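Local coordinates for SusD superfamily protein (Bacteroides fragilis, PDB 3L22) that probably binds glycans at the bacterial outer membrane as a SusD-like protein and can bind zinc ions, at residues 167-170 against 171-175; 91-94 against 95-99; 396-399 against 400-403. All blocks are in the same frame, centred on the assembly; numbering follows the deposited sequence. Where two conformers were deposited one is given.

Contact 1 of 3, residues 167-170 against 171-175. With ZN (zinc ion), chain H.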
loop_
_atom_site.group_PDB
_atom_site.type_symbol
_atom_site.label_atom_id
_atom_site.label_comp_id
_atom_site.label_asym_id
_atom_site.label_seq_id
_atom_site.Cartn_x
_atom_site.Cartn_y
_atom_site.Cartn_z
ATOM N N THR A 167 4.368 -1.289 -20.190
ATOM C CA THR A 167 4.019 -2.598 -19.656
ATOM C C THR A 167 4.163 -2.632 -18.108
ATOM O O THR A 167 4.857 -1.803 -17.536
ATOM C CB THR A 167 4.864 -3.704 -20.266
ATOM O OG1 THR A 167 6.208 -3.581 -19.807
ATOM C CG2 THR A 167 4.829 -3.699 -21.857
ATOM N N VAL A 168 3.517 -3.595 -17.460
ATOM C CA VAL A 168 3.686 -3.843 -16.027
ATOM C C VAL A 168 5.182 -3.995 -15.669
ATOM O O VAL A 168 5.641 -3.399 -14.685
ATOM C CB VAL A 168 2.791 -4.998 -15.533
ATOM C CG1 VAL A 168 3.148 -6.375 -16.208
ATOM C CG2 VAL A 168 2.773 -5.113 -13.980
ATOM N N LYS A 169 5.954 -4.709 -16.499
ATOM C CA LYS A 169 7.398 -4.822 -16.289
ATOM C C LYS A 169 8.080 -3.441 -16.408
ATOM O O LYS A 169 8.934 -3.081 -15.587
ATOM C CB LYS A 169 8.030 -5.819 -17.279
ATOM C CG LYS A 169 9.598 -5.858 -17.345
ATOM C CD LYS A 169 10.100 -6.931 -18.361
ATOM C CE LYS A 169 11.638 -7.186 -18.380
ATOM N NZ LYS A 169 12.518 -6.118 -19.057
ATOM N N GLN A 170 7.717 -2.669 -17.419
ATOM C CA GLN A 170 8.383 -1.363 -17.624
ATOM C C GLN A 170 8.117 -0.423 -16.459
ATOM O O GLN A 170 9.004 0.355 -16.052
ATOM C CB GLN A 170 7.960 -0.715 -18.956
ATOM C CG GLN A 170 8.604 -1.353 -20.168
ATOM C CD GLN A 170 7.952 -0.919 -21.478
ATOM O OE1 GLN A 170 6.737 -0.663 -21.565
ATOM N NE2 GLN A 170 8.772 -0.825 -22.510
ATOM N N ILE A 171 6.909 -0.493 -15.911
ATOM C CA ILE A 171 6.570 0.391 -14.793
ATOM C C ILE A 171 7.394 -0.005 -13.570
ATOM O O ILE A 171 7.993 0.866 -12.919
ATOM C CB ILE A 171 5.056 0.405 -14.492
ATOM C CG1 ILE A 171 4.281 1.043 -15.644
ATOM C CG2 ILE A 171 4.751 1.130 -13.169
ATOM C CD1 ILE A 171 4.563 2.496 -15.960
ATOM N N TYR A 172 7.463 -1.304 -13.275
ATOM C CA TYR A 172 8.321 -1.766 -12.210
ATOM C C TYR A 172 9.775 -1.379 -12.405
ATOM O O TYR A 172 10.464 -1.014 -11.440
ATOM C CB TYR A 172 8.229 -3.273 -12.007
ATOM C CG TYR A 172 6.985 -3.770 -11.301
ATOM C CD1 TYR A 172 6.471 -3.122 -10.167
ATOM C CD2 TYR A 172 6.349 -4.924 -11.717
ATOM C CE1 TYR A 172 5.330 -3.625 -9.503
ATOM C CE2 TYR A 172 5.207 -5.391 -11.063
ATOM C CZ TYR A 172 4.724 -4.764 -9.966
ATOM O OH TYR A 172 3.599 -5.247 -9.327
ATOM N N GLU A 173 10.251 -1.451 -13.639
ATOM C CA GLU A 173 11.657 -1.153 -13.927
ATOM C C GLU A 173 11.948 0.322 -13.701
ATOM O O GLU A 173 13.020 0.667 -13.201
ATOM C CB GLU A 173 12.031 -1.595 -15.347
ATOM C CG GLU A 173 12.226 -3.132 -15.431
ATOM C CD GLU A 173 12.258 -3.698 -16.845
ATOM O OE1 GLU A 173 11.719 -3.064 -17.803
ATOM O OE2 GLU A 173 12.842 -4.809 -16.994
ATOM N N HIS A 174 10.983 1.184 -14.015
ATOM C CA HIS A 174 11.171 2.608 -13.748
ATOM C C HIS A 174 11.131 2.897 -12.221
ATOM O O HIS A 174 11.939 3.671 -11.702
ATOM C CB HIS A 174 10.169 3.521 -14.456
ATOM C CG HIS A 174 10.280 4.903 -13.943
ATOM N ND1 HIS A 174 11.303 5.722 -14.328
ATOM C CD2 HIS A 174 9.664 5.530 -12.913
ATOM C CE1 HIS A 174 11.285 6.829 -13.610
ATOM N NE2 HIS A 174 10.305 6.725 -12.724
ATOM N N ILE A 175 10.220 2.253 -11.520
ATOM C CA ILE A 175 10.158 2.345 -10.053
ATOM C C ILE A 175 11.516 1.997 -9.468
ATOM O O ILE A 175 12.009 2.716 -8.614
ATOM C CB ILE A 175 9.052 1.451 -9.462
ATOM C CG1 ILE A 175 7.677 2.030 -9.825
ATOM C CG2 ILE A 175 9.187 1.322 -7.929
ATOM C CD1 ILE A 175 6.478 1.060 -9.658
HETATM ZN ZN ZN H . 12.796 5.403 -15.865
HETATM O O HOH W 1 11.497 -3.932 -20.383
HETATM O O HOH W 2 14.225 6.929 -15.116
#
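The first turns of helix 168-178 open with a capping box, then pass through a Lys169-Glu173 pair to a zinc-binding histidine, and so illustrate how a helix start is tied down by side chains. In the box, Gln170 N donates to Thr167 OG1 at 3.0 Å, while Thr167 N returns a nearly straight bond to Gln170 OE1 at 2.8 Å. Gln170 CG lies beside its own backbone N (chi1 -75°), which sends the otherwise extended chain toward the start of the helix and puts OE1 within reach of Thr167 N.

One turn apart, Lys169 and Glu173 form a salt bridge. Lys169 CG lies anti to the backbone N (chi1 170°) and the chain bends at its last torsion, swinging NZ across the carboxylate to OE2. The modelled separation is very short and belongs to one of two lysine conformers, so its exact value is doubtful. In this conformer a water also accepts from NZ and donates to Glu173 OE1. On the buried side, Val168 CG2 lies alongside the Tyr172 ring at 3.8 Å from CE2, and Tyr172 packs against Val210 and Ala213 of helix 200-213.

His174 N donates to Gln170 O at 3.0 Å, joining the metal-binding residue to the capping box. His174 binds zinc through ND1 at 2.2 Å, with a water and two further ligand atoms from elsewhere. Its NE2 is hydrogen-bonded to Asp178, whose carboxylate helps to set the rotation of the imidazole and probably makes ND1 a stronger donor to the metal.

Contact 2 of 3, residues 91-94 against 95-99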
loop_
_atom_site.group_PDB
_atom_site.type_symbol
_atom_site.label_atom_id
_atom_site.label_comp_id
_atom_site.label_asym_id
_atom_site.label_seq_id
_atom_site.Cartn_x
_atom_site.Cartn_y
_atom_site.Cartn_z
ATOM N N ALA A 91 -0.156 13.959 -8.491
ATOM C CA ALA A 91 1.015 13.756 -7.628
ATOM C C ALA A 91 2.301 13.535 -8.472
ATOM O O ALA A 91 3.338 14.130 -8.207
ATOM C CB ALA A 91 0.768 12.570 -6.677
ATOM N N ILE A 92 2.209 12.699 -9.514
ATOM C CA ILE A 92 3.367 12.419 -10.374
ATOM C C ILE A 92 3.860 13.686 -11.048
ATOM O O ILE A 92 5.072 13.945 -11.069
ATOM C CB ILE A 92 3.022 11.303 -11.372
ATOM C CG1 ILE A 92 2.950 9.958 -10.613
ATOM C CG2 ILE A 92 4.018 11.216 -12.568
ATOM C CD1 ILE A 92 2.083 8.882 -11.296
ATOM N N ASN A 93 2.945 14.496 -11.583
ATOM C CA ASN A 93 3.340 15.719 -12.277
ATOM C C ASN A 93 3.949 16.739 -11.310
ATOM O O ASN A 93 4.883 17.435 -11.673
ATOM C CB ASN A 93 2.188 16.358 -13.071
ATOM C CG ASN A 93 2.680 17.488 -13.995
ATOM O OD1 ASN A 93 3.552 17.279 -14.859
ATOM N ND2 ASN A 93 2.149 18.702 -13.793
ATOM N N LYS A 94 3.424 16.801 -10.083
ATOM C CA LYS A 94 4.041 17.610 -9.029
ATOM C C LYS A 94 5.471 17.196 -8.740
ATOM O O LYS A 94 6.329 18.067 -8.579
ATOM C CB LYS A 94 3.217 17.586 -7.738
ATOM C CG LYS A 94 1.958 18.448 -7.841
ATOM C CD LYS A 94 1.031 18.296 -6.606
ATOM C CE LYS A 94 -0.153 19.244 -6.694
ATOM N NZ LYS A 94 0.373 20.598 -6.318
ATOM N N VAL A 95 5.742 15.893 -8.703
ATOM C CA VAL A 95 7.129 15.426 -8.525
ATOM C C VAL A 95 7.996 15.813 -9.747
ATOM O O VAL A 95 9.068 16.348 -9.597
ATOM C CB VAL A 95 7.226 13.900 -8.271
ATOM C CG1 VAL A 95 8.721 13.409 -8.412
ATOM C CG2 VAL A 95 6.615 13.522 -6.906
ATOM N N ASN A 96 7.492 15.591 -10.951
ATOM C CA ASN A 96 8.243 15.897 -12.180
ATOM C C ASN A 96 8.633 17.399 -12.187
ATOM O O ASN A 96 9.785 17.750 -12.476
ATOM C CB ASN A 96 7.411 15.583 -13.429
ATOM C CG ASN A 96 7.042 14.089 -13.552
ATOM O OD1 ASN A 96 7.594 13.270 -12.849
ATOM N ND2 ASN A 96 6.086 13.753 -14.437
ATOM N N THR A 97 7.668 18.249 -11.835
ATOM C CA THR A 97 7.869 19.698 -11.745
ATOM C C THR A 97 8.810 20.101 -10.628
ATOM O O THR A 97 9.714 20.890 -10.856
ATOM C CB THR A 97 6.536 20.415 -11.600
ATOM O OG1 THR A 97 5.698 19.914 -12.636
ATOM C CG2 THR A 97 6.704 21.959 -11.729
ATOM N N PHE A 98 8.624 19.527 -9.450
ATOM C CA PHE A 98 9.545 19.735 -8.345
ATOM C C PHE A 98 10.977 19.415 -8.764
ATOM O O PHE A 98 11.857 20.237 -8.535
ATOM C CB PHE A 98 9.160 18.881 -7.136
ATOM C CG PHE A 98 10.133 18.952 -5.978
ATOM C CD1 PHE A 98 10.044 19.967 -5.046
ATOM C CD2 PHE A 98 11.071 17.957 -5.777
ATOM C CE1 PHE A 98 10.914 20.033 -3.969
ATOM C CE2 PHE A 98 11.940 17.996 -4.695
ATOM C CZ PHE A 98 11.868 19.035 -3.792
ATOM N N LEU A 99 11.205 18.239 -9.366
ATOM C CA LEU A 99 12.566 17.858 -9.763
ATOM C C LEU A 99 13.156 18.827 -10.772
ATOM O O LEU A 99 14.326 19.136 -10.692
ATOM C CB LEU A 99 12.642 16.427 -10.318
ATOM C CG LEU A 99 12.344 15.287 -9.327
ATOM C CD1 LEU A 99 12.172 13.948 -10.083
ATOM C CD2 LEU A 99 13.432 15.193 -8.253
HETATM O O HOH W 3 3.432 14.691 -15.743
#
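Ile92 and Asn96, side by side on one face of helix 79-103, show how a buried amide can share a helical surface with a branched aliphatic chain. Ile92 CG2 lies 3.8 Å from Asn96 ND2, and the carboxamide, with CG beside the backbone N (chi1 -62°), folds back over its own helix until CG is 3.2 Å from Ile92 O. Helix 113-131 covers this face: Ile92 meets Ala127 and Tyr128, and Arg124 donates to Asn96 OD1. Asn96 ND2 is taken up by the carbonyl oxygens of Arg151 and Thr153.

At the border of this packed face a water lies between Asn93 and Asn96, donating to Asn93 OD1 at 2.7 Å and accepting only weakly from Asn96 ND2; the same OD1 also accepts from Glu155 N. The other flank is looser. Lys94, though exposed, touches Leu28 of helix 18-33, and the side chains of Asn93 and Thr97 make only a loose approach.

Here the firm link is to the backbone: Asn93 O receives both Thr97 N at 2.9 Å and Thr97 OG1 at 2.8 Å, from opposite faces of its plane. The threonine hydroxyl thus spends its proton on the helix itself, while the asparagine amides join that helix to the loop around Arg151-Glu155.

Contact 3 of 3, residues 396-399 against 400-403. With EDO (1,2-ethanediol), chain B.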
loop_
_atom_site.group_PDB
_atom_site.type_symbol
_atom_site.label_atom_id
_atom_site.label_comp_id
_atom_site.label_asym_id
_atom_site.label_seq_id
_atom_site.Cartn_x
_atom_site.Cartn_y
_atom_site.Cartn_z
ATOM N N GLY A 396 -5.444 -6.901 -1.316
ATOM C CA GLY A 396 -5.735 -6.970 -2.738
ATOM C C GLY A 396 -4.469 -6.904 -3.588
ATOM O O GLY A 396 -4.471 -7.365 -4.730
ATOM N N ILE A 397 -3.384 -6.345 -3.037
ATOM C CA ILE A 397 -2.097 -6.350 -3.735
ATOM C C ILE A 397 -1.462 -7.746 -3.648
ATOM O O ILE A 397 -0.948 -8.262 -4.641
ATOM C CB ILE A 397 -1.136 -5.284 -3.182
ATOM C CG1 ILE A 397 -1.724 -3.888 -3.465
ATOM C CG2 ILE A 397 0.242 -5.455 -3.770
ATOM C CD1 ILE A 397 -1.000 -2.691 -2.822
ATOM N N ASP A 398 -1.495 -8.371 -2.473
ATOM C CA ASP A 398 -0.869 -9.691 -2.327
ATOM C C ASP A 398 -1.559 -10.723 -3.227
ATOM O O ASP A 398 -0.889 -11.529 -3.911
ATOM C CB ASP A 398 -0.868 -10.144 -0.860
ATOM C CG ASP A 398 0.222 -9.476 -0.007
ATOM O OD1 ASP A 398 1.172 -8.826 -0.544
ATOM O OD2 ASP A 398 0.157 -9.632 1.237
ATOM N N ILE A 399 -2.891 -10.658 -3.298
ATOM C CA ILE A 399 -3.656 -11.589 -4.146
ATOM C C ILE A 399 -3.254 -11.407 -5.626
ATOM O O ILE A 399 -2.963 -12.366 -6.370
ATOM C CB ILE A 399 -5.175 -11.346 -3.995
ATOM C CG1 ILE A 399 -5.647 -11.795 -2.596
ATOM C CG2 ILE A 399 -5.961 -12.081 -5.080
ATOM C CD1 ILE A 399 -7.090 -11.319 -2.156
HETATM N N MSE A 400 -3.272 -10.146 -6.043
HETATM C CA MSE A 400 -3.014 -9.841 -7.422
HETATM C C MSE A 400 -1.569 -10.153 -7.826
HETATM O O MSE A 400 -1.368 -10.761 -8.869
HETATM C CB MSE A 400 -3.305 -8.393 -7.733
HETATM C CG MSE A 400 -3.497 -8.149 -9.222
HETATM SE SE MSE A 400 -3.809 -6.263 -9.360
HETATM C CE MSE A 400 -4.722 -6.246 -11.091
ATOM N N ARG A 401 -0.580 -9.776 -7.030
ATOM C CA ARG A 401 0.816 -9.999 -7.463
ATOM C C ARG A 401 1.110 -11.473 -7.593
ATOM O O ARG A 401 1.833 -11.892 -8.510
ATOM C CB ARG A 401 1.838 -9.289 -6.584
ATOM C CG ARG A 401 2.006 -9.829 -5.185
ATOM C CD ARG A 401 3.221 -9.193 -4.543
ATOM N NE ARG A 401 3.211 -9.476 -3.106
ATOM C CZ ARG A 401 3.626 -10.586 -2.517
ATOM N NH1 ARG A 401 4.151 -11.601 -3.194
ATOM N NH2 ARG A 401 3.512 -10.684 -1.213
ATOM N N ARG A 402 0.476 -12.279 -6.742
ATOM C CA ARG A 402 0.608 -13.720 -6.867
ATOM C C ARG A 402 -0.247 -14.357 -7.972
ATOM O O ARG A 402 -0.186 -15.537 -8.140
ATOM C CB ARG A 402 0.387 -14.402 -5.527
ATOM C CG ARG A 402 1.490 -14.091 -4.505
ATOM C CD ARG A 402 1.464 -15.062 -3.349
ATOM N NE ARG A 402 0.379 -14.821 -2.392
ATOM C CZ ARG A 402 0.480 -14.115 -1.264
ATOM N NH1 ARG A 402 1.603 -13.486 -0.933
ATOM N NH2 ARG A 402 -0.579 -14.011 -0.453
ATOM N N GLY A 403 -1.031 -13.579 -8.722
ATOM C CA GLY A 403 -1.862 -14.125 -9.778
ATOM C C GLY A 403 -2.964 -15.042 -9.263
ATOM O O GLY A 403 -3.426 -15.900 -9.997
HETATM C C1 EDO B . 3.581 -6.782 0.231
HETATM O O1 EDO B . 3.359 -6.589 1.611
HETATM C C2 EDO B . 2.485 -6.160 -0.650
HETATM O O2 EDO B . 2.822 -6.618 -1.998
HETATM O O HOH W 4 1.645 -12.648 1.786
#
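Helix 395-401 ends in a charged cluster, in which Asp398 receives Arg401 from the next turn while Arg402 folds back over the same aspartate's backbone. Asp398 and Arg401 point the same way, their flat groups turned 81° from each other. Arg401 NH2 donates to Asp398 OD1 at 3.1 Å by a bent bond (138°), coming from above the carboxylate plane, and NE adds a weak bond to the same oxygen. Arg401 CG sits between its backbone N and carbonyl carbon (chi1 70°), and from there the chain stretches out to NE, which carries the guanidinium alongside the carboxylate. Arg401 NE also donates at 3.1 Å to O2 of a 1,2-ethanediol molecule, probably from the crystallisation liquor, that is bonded as well to Lys385, Glu329 and Asp333.

The helix stops through a Schellman motif. Gly403 takes up a positive phi, and one of the motif's two bonds back into the last turn is Gly403 N to Met400 O at 2.8 Å; before this turn, Arg402 N still makes the helical bond to Asp398 O. Arg402 then bends at chi3, so that Asp398 O lies 3.8 Å above the guanidinium plane of Arg402, off-centre. A water lies at the edge of that group and accepts from Arg402 NH1 at 2.8 Å.

Both arginines have other carboxylate partners: Glu336 forms salt bridges with Arg401 NH2 and Arg402 NH1, and Glu404 takes Arg402 NE. Lys385 pairs with Asp398 OD2, so the buried carboxylate has positive partners at both oxygens, which would probably favour its ionised form. On the apolar side, Ile399 and the selenomethionine at Met400 pack on Phe406 of strand 406-409.

The three contacts follow one another along the chain as contact 2, contact 1 and contact 3, and helix 113-131 is their common neighbour. Arg124 of that helix serves both contact 2, through Asn96, and contact 1, where it touches His174; the side chains of Asn96 and His174 are about 7 Å apart. Tyr129 plays a similar part between Ile175 of contact 1 and Ile397 of contact 3. The centre of contact 1 lies about 18 Å from that of contact 2 and about 16 Å from that of contact 3. Only contact 1 includes a zinc ligand, although, side chain to side chain, Phe98 lies about 7 Å from zinc-binding Glu119 and Ile399 about 6 Å from zinc-binding His405.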